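Local coordinates for protein titin (Homo sapiens, PDB 2A38) that is a giant structural protein of muscle whose N-terminal pair of immunoglobulin domains probably helps anchor it in the sarcomeric Z-disc, at residues Gln4-Thr9 and Leu80-Gly85; Val17-Thr22 and Leu95-Glu100; Met113-Gly118 and Ala164-Glu169. All blocks are in the same frame, centred on the assembly; numbering follows the deposited sequence.

Interaction 1: Gln4-Thr9 and Leu80-Gly85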
loop_
_atom_site.group_PDB
_atom_site.type_symbol
_atom_site.label_atom_id
_atom_site.label_comp_id
_atom_site.label_asym_id
_atom_site.label_seq_id
_atom_site.Cartn_x
_atom_site.Cartn_y
_atom_site.Cartn_z
ATOM N N GLN A 4 -38.928 -1.348 -22.209
ATOM C CA GLN A 4 -38.300 -0.051 -22.076
ATOM C C GLN A 4 -36.798 -0.119 -22.294
ATOM O O GLN A 4 -36.123 -0.986 -21.737
ATOM C CB GLN A 4 -38.638 0.475 -20.690
ATOM C CG GLN A 4 -37.932 1.713 -20.261
ATOM C CD GLN A 4 -38.367 2.117 -18.869
ATOM O OE1 GLN A 4 -39.484 2.612 -18.674
ATOM N NE2 GLN A 4 -37.501 1.881 -17.885
ATOM N N ALA A 5 -36.288 0.790 -23.123
ATOM C CA ALA A 5 -34.861 0.847 -23.423
ATOM C C ALA A 5 -34.105 1.087 -22.118
ATOM O O ALA A 5 -34.672 1.600 -21.151
ATOM C CB ALA A 5 -34.573 1.962 -24.429
ATOM N N PRO A 6 -32.817 0.716 -22.070
ATOM C CA PRO A 6 -32.009 0.896 -20.864
ATOM C C PRO A 6 -31.845 2.354 -20.468
ATOM O O PRO A 6 -31.704 3.227 -21.318
ATOM C CB PRO A 6 -30.682 0.248 -21.240
ATOM C CG PRO A 6 -31.083 -0.773 -22.274
ATOM C CD PRO A 6 -32.046 0.011 -23.107
ATOM N N THR A 7 -31.833 2.605 -19.167
ATOM C CA THR A 7 -31.694 3.958 -18.648
ATOM C C THR A 7 -30.941 3.894 -17.325
ATOM O O THR A 7 -31.087 2.929 -16.566
ATOM C CB THR A 7 -33.088 4.589 -18.373
ATOM O OG1 THR A 7 -32.945 5.984 -18.086
ATOM C CG2 THR A 7 -33.737 3.930 -17.166
ATOM N N PHE A 8 -30.127 4.909 -17.054
ATOM C CA PHE A 8 -29.413 4.948 -15.793
ATOM C C PHE A 8 -30.173 5.847 -14.842
ATOM O O PHE A 8 -30.248 7.052 -15.048
ATOM C CB PHE A 8 -27.998 5.480 -15.975
ATOM C CG PHE A 8 -27.073 4.492 -16.579
ATOM C CD1 PHE A 8 -27.036 4.309 -17.956
ATOM C CD2 PHE A 8 -26.274 3.695 -15.773
ATOM C CE1 PHE A 8 -26.215 3.340 -18.522
ATOM C CE2 PHE A 8 -25.455 2.725 -16.333
ATOM C CZ PHE A 8 -25.426 2.548 -17.711
ATOM N N THR A 9 -30.763 5.265 -13.810
ATOM C CA THR A 9 -31.485 6.089 -12.861
ATOM C C THR A 9 -30.470 6.735 -11.919
ATOM O O THR A 9 -30.771 7.708 -11.236
ATOM C CB THR A 9 -32.529 5.261 -12.093
ATOM O OG1 THR A 9 -31.887 4.170 -11.427
ATOM C CG2 THR A 9 -33.572 4.724 -13.064
ATOM N N LEU A 80 -19.897 1.663 -18.312
ATOM C CA LEU A 80 -20.861 0.593 -18.137
ATOM C C LEU A 80 -21.865 0.638 -19.291
ATOM O O LEU A 80 -22.463 1.680 -19.538
ATOM C CB LEU A 80 -21.575 0.812 -16.805
ATOM C CG LEU A 80 -22.697 -0.118 -16.355
ATOM C CD1 LEU A 80 -22.168 -1.523 -16.227
ATOM C CD2 LEU A 80 -23.232 0.369 -15.012
ATOM N N LYS A 81 -22.009 -0.465 -20.020
ATOM C CA LYS A 81 -22.973 -0.549 -21.121
ATOM C C LYS A 81 -24.141 -1.437 -20.710
ATOM O O LYS A 81 -23.939 -2.507 -20.154
ATOM C CB LYS A 81 -22.367 -1.177 -22.374
ATOM C CG LYS A 81 -21.434 -0.287 -23.161
ATOM C CD LYS A 81 -21.121 -0.924 -24.526
ATOM C CE LYS A 81 -20.044 -0.130 -25.270
ATOM N NZ LYS A 81 -19.772 -0.665 -26.642
ATOM N N ALA A 82 -25.358 -0.993 -21.007
ATOM C CA ALA A 82 -26.573 -1.750 -20.697
ATOM C C ALA A 82 -27.328 -1.978 -22.010
ATOM O O ALA A 82 -27.499 -1.045 -22.794
ATOM C CB ALA A 82 -27.441 -0.968 -19.715
ATOM N N THR A 83 -27.790 -3.202 -22.245
ATOM C CA THR A 83 -28.483 -3.491 -23.493
ATOM C C THR A 83 -29.677 -4.429 -23.411
ATOM O O THR A 83 -29.662 -5.397 -22.661
ATOM C CB THR A 83 -27.515 -4.123 -24.510
ATOM O OG1 THR A 83 -26.334 -3.324 -24.604
ATOM C CG2 THR A 83 -28.157 -4.210 -25.884
ATOM N N ASN A 84 -30.715 -4.126 -24.190
ATOM C CA ASN A 84 -31.887 -4.993 -24.291
ATOM C C ASN A 84 -32.468 -4.782 -25.688
ATOM O O ASN A 84 -31.880 -4.062 -26.503
ATOM C CB ASN A 84 -32.932 -4.747 -23.175
ATOM C CG ASN A 84 -33.668 -3.424 -23.302
ATOM O OD1 ASN A 84 -33.641 -2.773 -24.337
ATOM N ND2 ASN A 84 -34.348 -3.031 -22.231
ATOM N N GLY A 85 -33.601 -5.411 -25.977
ATOM C CA GLY A 85 -34.194 -5.286 -27.298
ATOM C C GLY A 85 -34.546 -3.885 -27.748
ATOM O O GLY A 85 -34.512 -3.595 -28.948
#

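Interaction 2: Val17-Thr22 and Leu95-Glu100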
loop_
_atom_site.group_PDB
_atom_site.type_symbol
_atom_site.label_atom_id
_atom_site.label_comp_id
_atom_site.label_asym_id
_atom_site.label_seq_id
_atom_site.Cartn_x
_atom_site.Cartn_y
_atom_site.Cartn_z
ATOM N N VAL A 17 -9.468 7.941 -5.677
ATOM C CA VAL A 17 -9.178 7.004 -4.614
ATOM C C VAL A 17 -7.686 6.975 -4.281
ATOM O O VAL A 17 -6.830 7.212 -5.135
ATOM C CB VAL A 17 -9.667 5.579 -4.990
ATOM C CG1 VAL A 17 -8.844 5.025 -6.141
ATOM C CG2 VAL A 17 -9.590 4.667 -3.783
ATOM N N LEU A 18 -7.399 6.686 -3.017
ATOM C CA LEU A 18 -6.040 6.612 -2.499
ATOM C C LEU A 18 -5.458 5.228 -2.774
ATOM O O LEU A 18 -6.093 4.221 -2.467
ATOM C CB LEU A 18 -6.079 6.863 -0.995
ATOM C CG LEU A 18 -4.773 7.109 -0.250
ATOM C CD1 LEU A 18 -4.112 8.392 -0.759
ATOM C CD2 LEU A 18 -5.082 7.215 1.234
ATOM N N GLU A 19 -4.262 5.172 -3.352
ATOM C CA GLU A 19 -3.624 3.892 -3.641
ATOM C C GLU A 19 -3.841 2.877 -2.534
ATOM O O GLU A 19 -3.802 3.216 -1.352
ATOM C CB GLU A 19 -2.125 4.052 -3.795
ATOM C CG GLU A 19 -1.643 4.427 -5.153
ATOM C CD GLU A 19 -0.198 4.028 -5.321
ATOM O OE1 GLU A 19 0.058 2.815 -5.513
ATOM O OE2 GLU A 19 0.681 4.919 -5.234
ATOM N N GLY A 20 -4.050 1.624 -2.918
ATOM C CA GLY A 20 -4.247 0.587 -1.927
ATOM C C GLY A 20 -5.619 0.577 -1.289
ATOM O O GLY A 20 -6.002 -0.424 -0.689
ATOM N N SER A 21 -6.357 1.682 -1.389
ATOM C CA SER A 21 -7.702 1.731 -0.822
ATOM C C SER A 21 -8.632 1.025 -1.797
ATOM O O SER A 21 -8.229 0.685 -2.914
ATOM C CB SER A 21 -8.172 3.177 -0.623
ATOM O OG SER A 21 -7.493 3.802 0.452
ATOM N N THR A 22 -9.869 0.795 -1.376
ATOM C CA THR A 22 -10.836 0.126 -2.237
ATOM C C THR A 22 -11.568 1.158 -3.085
ATOM O O THR A 22 -11.913 2.237 -2.603
ATOM C CB THR A 22 -11.875 -0.672 -1.408
ATOM O OG1 THR A 22 -12.614 0.225 -0.568
ATOM C CG2 THR A 22 -11.180 -1.705 -0.534
ATOM N N LEU A 95 -11.585 7.198 -13.050
ATOM C CA LEU A 95 -11.005 6.798 -11.775
ATOM C C LEU A 95 -9.627 7.455 -11.647
ATOM O O LEU A 95 -8.747 7.235 -12.477
ATOM C CB LEU A 95 -10.863 5.274 -11.700
ATOM C CG LEU A 95 -10.062 4.730 -10.508
ATOM C CD1 LEU A 95 -10.734 5.126 -9.209
ATOM C CD2 LEU A 95 -9.948 3.219 -10.602
ATOM N N LEU A 96 -9.458 8.280 -10.619
ATOM C CA LEU A 96 -8.189 8.959 -10.379
ATOM C C LEU A 96 -7.573 8.404 -9.106
ATOM O O LEU A 96 -8.170 8.485 -8.033
ATOM C CB LEU A 96 -8.415 10.462 -10.233
ATOM C CG LEU A 96 -7.191 11.266 -9.793
ATOM C CD1 LEU A 96 -6.036 11.003 -10.753
ATOM C CD2 LEU A 96 -7.541 12.756 -9.741
ATOM N N VAL A 97 -6.380 7.832 -9.223
ATOM C CA VAL A 97 -5.712 7.243 -8.068
ATOM C C VAL A 97 -4.663 8.176 -7.466
ATOM O O VAL A 97 -3.730 8.600 -8.147
ATOM C CB VAL A 97 -5.045 5.907 -8.447
ATOM C CG1 VAL A 97 -4.408 5.271 -7.222
ATOM C CG2 VAL A 97 -6.079 4.979 -9.059
ATOM N N LYS A 98 -4.832 8.485 -6.182
ATOM C CA LYS A 98 -3.915 9.367 -5.460
ATOM C C LYS A 98 -2.787 8.571 -4.808
ATOM O O LYS A 98 -3.031 7.606 -4.085
ATOM C CB LYS A 98 -4.684 10.159 -4.391
ATOM C CG LYS A 98 -3.811 11.030 -3.496
ATOM C CD LYS A 98 -2.953 11.989 -4.322
ATOM C CE LYS A 98 -1.839 12.611 -3.484
ATOM N NZ LYS A 98 -0.858 13.361 -4.322
ATOM N N ALA A 99 -1.550 8.982 -5.077
ATOM C CA ALA A 99 -0.370 8.319 -4.520
ATOM C C ALA A 99 -0.419 8.291 -2.995
ATOM O O ALA A 99 -0.744 9.288 -2.348
ATOM C CB ALA A 99 0.893 9.027 -4.985
ATOM N N GLU A 100 -0.095 7.135 -2.432
ATOM C CA GLU A 100 -0.105 6.946 -0.988
ATOM C C GLU A 100 1.278 7.167 -0.386
ATOM O O GLU A 100 2.292 6.807 -0.985
ATOM C CB GLU A 100 -0.589 5.528 -0.667
ATOM C CG GLU A 100 -0.458 5.118 0.789
ATOM C CD GLU A 100 -0.716 3.629 0.998
ATOM O OE1 GLU A 100 -0.167 2.811 0.218
ATOM O OE2 GLU A 100 -1.457 3.276 1.946
#

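Interaction 3: Met113-Gly118 and Ala164-Glu169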
loop_
_atom_site.group_PDB
_atom_site.type_symbol
_atom_site.label_atom_id
_atom_site.label_comp_id
_atom_site.label_asym_id
_atom_site.label_seq_id
_atom_site.Cartn_x
_atom_site.Cartn_y
_atom_site.Cartn_z
ATOM N N MET A 113 20.560 -2.221 26.356
ATOM C CA MET A 113 20.978 -3.467 26.950
ATOM C C MET A 113 22.343 -3.409 27.595
ATOM O O MET A 113 23.239 -2.678 27.163
ATOM C CB MET A 113 20.903 -4.599 25.929
ATOM C CG MET A 113 21.462 -4.290 24.568
ATOM S SD MET A 113 20.876 -5.577 23.435
ATOM C CE MET A 113 22.051 -6.905 23.798
ATOM N N THR A 114 22.474 -4.186 28.660
ATOM C CA THR A 114 23.706 -4.255 29.423
ATOM C C THR A 114 24.154 -5.697 29.373
ATOM O O THR A 114 23.404 -6.596 29.749
ATOM C CB THR A 114 23.461 -3.837 30.886
ATOM O OG1 THR A 114 22.760 -2.586 30.905
ATOM C CG2 THR A 114 24.777 -3.680 31.636
ATOM N N VAL A 115 25.370 -5.914 28.889
ATOM C CA VAL A 115 25.914 -7.257 28.781
ATOM C C VAL A 115 27.350 -7.306 29.272
ATOM O O VAL A 115 28.011 -6.278 29.403
ATOM C CB VAL A 115 25.873 -7.750 27.317
ATOM C CG1 VAL A 115 24.440 -7.682 26.788
ATOM C CG2 VAL A 115 26.810 -6.898 26.452
ATOM N N ARG A 116 27.834 -8.509 29.552
ATOM C CA ARG A 116 29.203 -8.657 30.000
ATOM C C ARG A 116 30.148 -8.777 28.813
ATOM O O ARG A 116 29.757 -9.176 27.708
ATOM C CB ARG A 116 29.347 -9.868 30.916
ATOM C CG ARG A 116 29.247 -9.521 32.392
ATOM C CD ARG A 116 29.591 -10.719 33.265
ATOM N NE ARG A 116 28.432 -11.580 33.454
ATOM C CZ ARG A 116 27.465 -11.336 34.333
ATOM N NH1 ARG A 116 27.521 -10.259 35.116
ATOM N NH2 ARG A 116 26.430 -12.160 34.416
ATOM N N GLN A 117 31.400 -8.413 29.058
ATOM C CA GLN A 117 32.445 -8.442 28.048
ATOM C C GLN A 117 32.464 -9.754 27.271
ATOM O O GLN A 117 32.366 -10.825 27.862
ATOM C CB GLN A 117 33.785 -8.224 28.734
ATOM C CG GLN A 117 34.924 -7.978 27.799
ATOM C CD GLN A 117 36.215 -7.719 28.547
ATOM O OE1 GLN A 117 36.291 -6.815 29.389
ATOM N NE2 GLN A 117 37.242 -8.514 28.249
ATOM N N GLY A 118 32.576 -9.668 25.947
ATOM C CA GLY A 118 32.631 -10.866 25.125
ATOM C C GLY A 118 31.307 -11.435 24.643
ATOM O O GLY A 118 31.290 -12.410 23.885
ATOM N N ALA A 164 29.355 -9.288 17.201
ATOM C CA ALA A 164 29.733 -10.663 17.486
ATOM C C ALA A 164 30.389 -10.871 18.848
ATOM O O ALA A 164 30.113 -11.863 19.537
ATOM C CB ALA A 164 30.646 -11.176 16.378
ATOM N N GLU A 165 31.269 -9.949 19.220
ATOM C CA GLU A 165 31.972 -9.998 20.495
ATOM C C GLU A 165 32.015 -8.582 21.034
ATOM O O GLU A 165 32.822 -7.768 20.586
ATOM C CB GLU A 165 33.402 -10.482 20.308
ATOM C CG GLU A 165 33.563 -11.957 20.158
ATOM C CD GLU A 165 35.014 -12.333 19.956
ATOM O OE1 GLU A 165 35.834 -12.098 20.873
ATOM O OE2 GLU A 165 35.333 -12.856 18.869
ATOM N N ALA A 166 31.150 -8.290 21.992
ATOM C CA ALA A 166 31.080 -6.963 22.567
ATOM C C ALA A 166 32.105 -6.750 23.672
ATOM O O ALA A 166 32.190 -7.550 24.603
ATOM C CB ALA A 166 29.690 -6.724 23.104
ATOM N N TYR A 167 32.881 -5.673 23.550
ATOM C CA TYR A 167 33.892 -5.298 24.544
ATOM C C TYR A 167 33.590 -3.881 25.026
ATOM O O TYR A 167 32.876 -3.141 24.350
ATOM C CB TYR A 167 35.306 -5.380 23.948
ATOM C CG TYR A 167 35.747 -6.806 23.711
ATOM C CD1 TYR A 167 35.666 -7.383 22.442
ATOM C CD2 TYR A 167 36.135 -7.616 24.780
ATOM C CE1 TYR A 167 35.950 -8.739 22.246
ATOM C CE2 TYR A 167 36.419 -8.971 24.599
ATOM C CZ TYR A 167 36.317 -9.527 23.331
ATOM O OH TYR A 167 36.531 -10.880 23.166
ATOM N N PRO A 168 34.122 -3.488 26.200
ATOM C CA PRO A 168 33.900 -2.152 26.776
ATOM C C PRO A 168 34.013 -0.965 25.798
ATOM O O PRO A 168 33.270 0.003 25.920
ATOM C CB PRO A 168 34.928 -2.092 27.896
ATOM C CG PRO A 168 34.971 -3.504 28.365
ATOM C CD PRO A 168 35.036 -4.266 27.055
ATOM N N GLU A 169 34.933 -1.034 24.840
ATOM C CA GLU A 169 35.096 0.033 23.851
ATOM C C GLU A 169 33.848 0.223 22.969
ATOM O O GLU A 169 33.700 1.264 22.315
ATOM C CB GLU A 169 36.300 -0.269 22.956
ATOM C CG GLU A 169 37.641 0.132 23.548
ATOM C CD GLU A 169 38.833 -0.368 22.731
ATOM O OE1 GLU A 169 38.764 -0.349 21.478
ATOM O OE2 GLU A 169 39.847 -0.766 23.352
HETATM O O HOH W 1 30.644 -13.700 21.413
#

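Interaction 1: Gln4-Thr9 and Leu80-Gly85
P6 and A82 meet across the middle of this contact. The CB atoms of P6 and A82 lie 3.8 Å apart, and CG of P6 sits 3.6 Å from O of A82. Next to them, the ring of F8 meets L80 by its edge. CE2 of F8 is 3.5 Å from CD2 of L80, and the leucine methyl lies near the ring plane. F8 holds CG anti to its carbonyl carbon (chi1 -76°), which swings the ring inward from a CB that does not itself point at the other strand. This end is the tightly packed one. L80 and A82 are buried, and I29, V37 and W39 also pack on L80.

Strands 4-8 and 80-84 run antiparallel, with 164° between their directions, but they belong to different sheets. They are the A and F strands of an I-set immunoglobulin sandwich, so they meet through side chains and share no backbone bonds.

The other end is polar and more open to solvent. ND2 of N84 donates to O of Q4 at 2.8 Å in a moderately bent bond. The acceptor lies in the amide plane of N84, while the donor is tilted 30° from the carbonyl plane of Q4. The same ND2 also reaches O of P33, and OD1 of N84 takes the backbone N of S86, so both ends of the amide are held. OD1 of N84 also lies 3.4 Å from CD of P6. CB of Q4 points away from the other strand, and the residue is exposed.

Interaction 2: Val17-Thr22 and Leu95-Glu100
V17 uses both its N and its O to bind the strand that ends in K98, straddling V97. The N of V17 donates to O of L96 at 2.7 Å, nearly in line with that carbonyl. O of V17 accepts from N of K98 at 2.6 Å, with an N-H to acceptor angle of 167°. Two residues on, N of E19 donates to O of K98 at 2.8 Å, and this bond is almost straight at 176°. CA of V97 also points its hydrogen at O of V17.

The side chains close in on two faces. On the inner one, CG1 of V17 stands between its backbone N and carbonyl carbon (chi1 68°) and packs 3.6 Å from CD1 of L95. CG2 of V97 is further from CG1 of V17, at 4.0 Å. On the other face, CD1 of L18 rests 3.8 Å from CG of K98, and both residues are exposed there.

The pairs V17 with V97 and L18 with K98 are parallel bridges. This is the A' strand running beside the G strand, an arrangement characteristic of I-set immunoglobulin domains, in an otherwise antiparallel sandwich.

After L18 the chain leaves the sheet. E19 lays its CG 3.6 Å from CG1 of V97, the two side chains crossing at about a right angle. CB of E19 also packs 3.8 Å from CB of E100, but the two carboxylates, like in charge, are not in contact. OE2 of E19 has a long, weak ion pair with K72. E19 and G20 form the middle of a type II turn from L18 to S21, closed by N of S21 on O of L18, with G20 at positive phi. The backbones of G20 and S21 are hydrogen-bonded to V70. The side chain of V70 packs on V17 and V97, while A23 touches V17 and F25 touches L95.

Interaction 3: Met113-Gly118 and Ala164-Glu169
Q117 lies obliquely against the ring of Y167. CG of Q117 is 3.3 Å from CD2 of Y167, while CD of Q117 sits at the ring edge, in its plane. The amide and ring planes are 57° apart, so the two groups do not stack. Q117 holds CG anti to its backbone N (chi1 -169°) and continues extended, which carries the amide past the ring to P168. There OE1 of Q117 comes 3.7 Å from CD of P168.

G118 meets the same tyrosine differently. Its N lies over one ring face, 4.1 Å from CE2 of Y167, but its hydrogen bond goes, at a short 2.5 Å, to O of A166. The backbone angles of G118 would press a CB against O of Q117, which suits a residue without one. A water bridges O of G118 and O of A164.

Beneath, CG2 of V115 approaches CB of A166 loosely at 4.4 Å, and V121 and V193 pack on both. The contact joins the turn from strand 113-115 into strand 119-130 to the link leading out of strand 158-166, at one end of the second immunoglobulin sandwich.

OH of Y167 donates to OE1 of E165 at 2.7 Å, which helps fix the ring. One backbone bond and a water bridge supply the polar links; the rest is mostly surface packing of Q117 on Y167 and P168.

How the interactions relate
Interactions 1 and 2 belong to the first immunoglobulin domain, and interaction 3 to the second. Their centres show the spread: 1 and 2 are about 30 Å apart, 1 and 3 about 76 Å. Interactions 1 and 2 involve consecutive strands, 4-8 then 15-18 and 76-84 then 87-98, and strands 76-84 and 87-98 are neighbours in one sheet. Interaction 1 spans the two sheets and relies on apolar side chains, with an asparagine at one end. Interaction 2 lies within one sheet and relies on backbone bonds. Both are partly buried. Interaction 3 is a surface contact between the chain leaving strand 113-115 and that leaving strand 158-166, at the far end of the tandem from interaction 1.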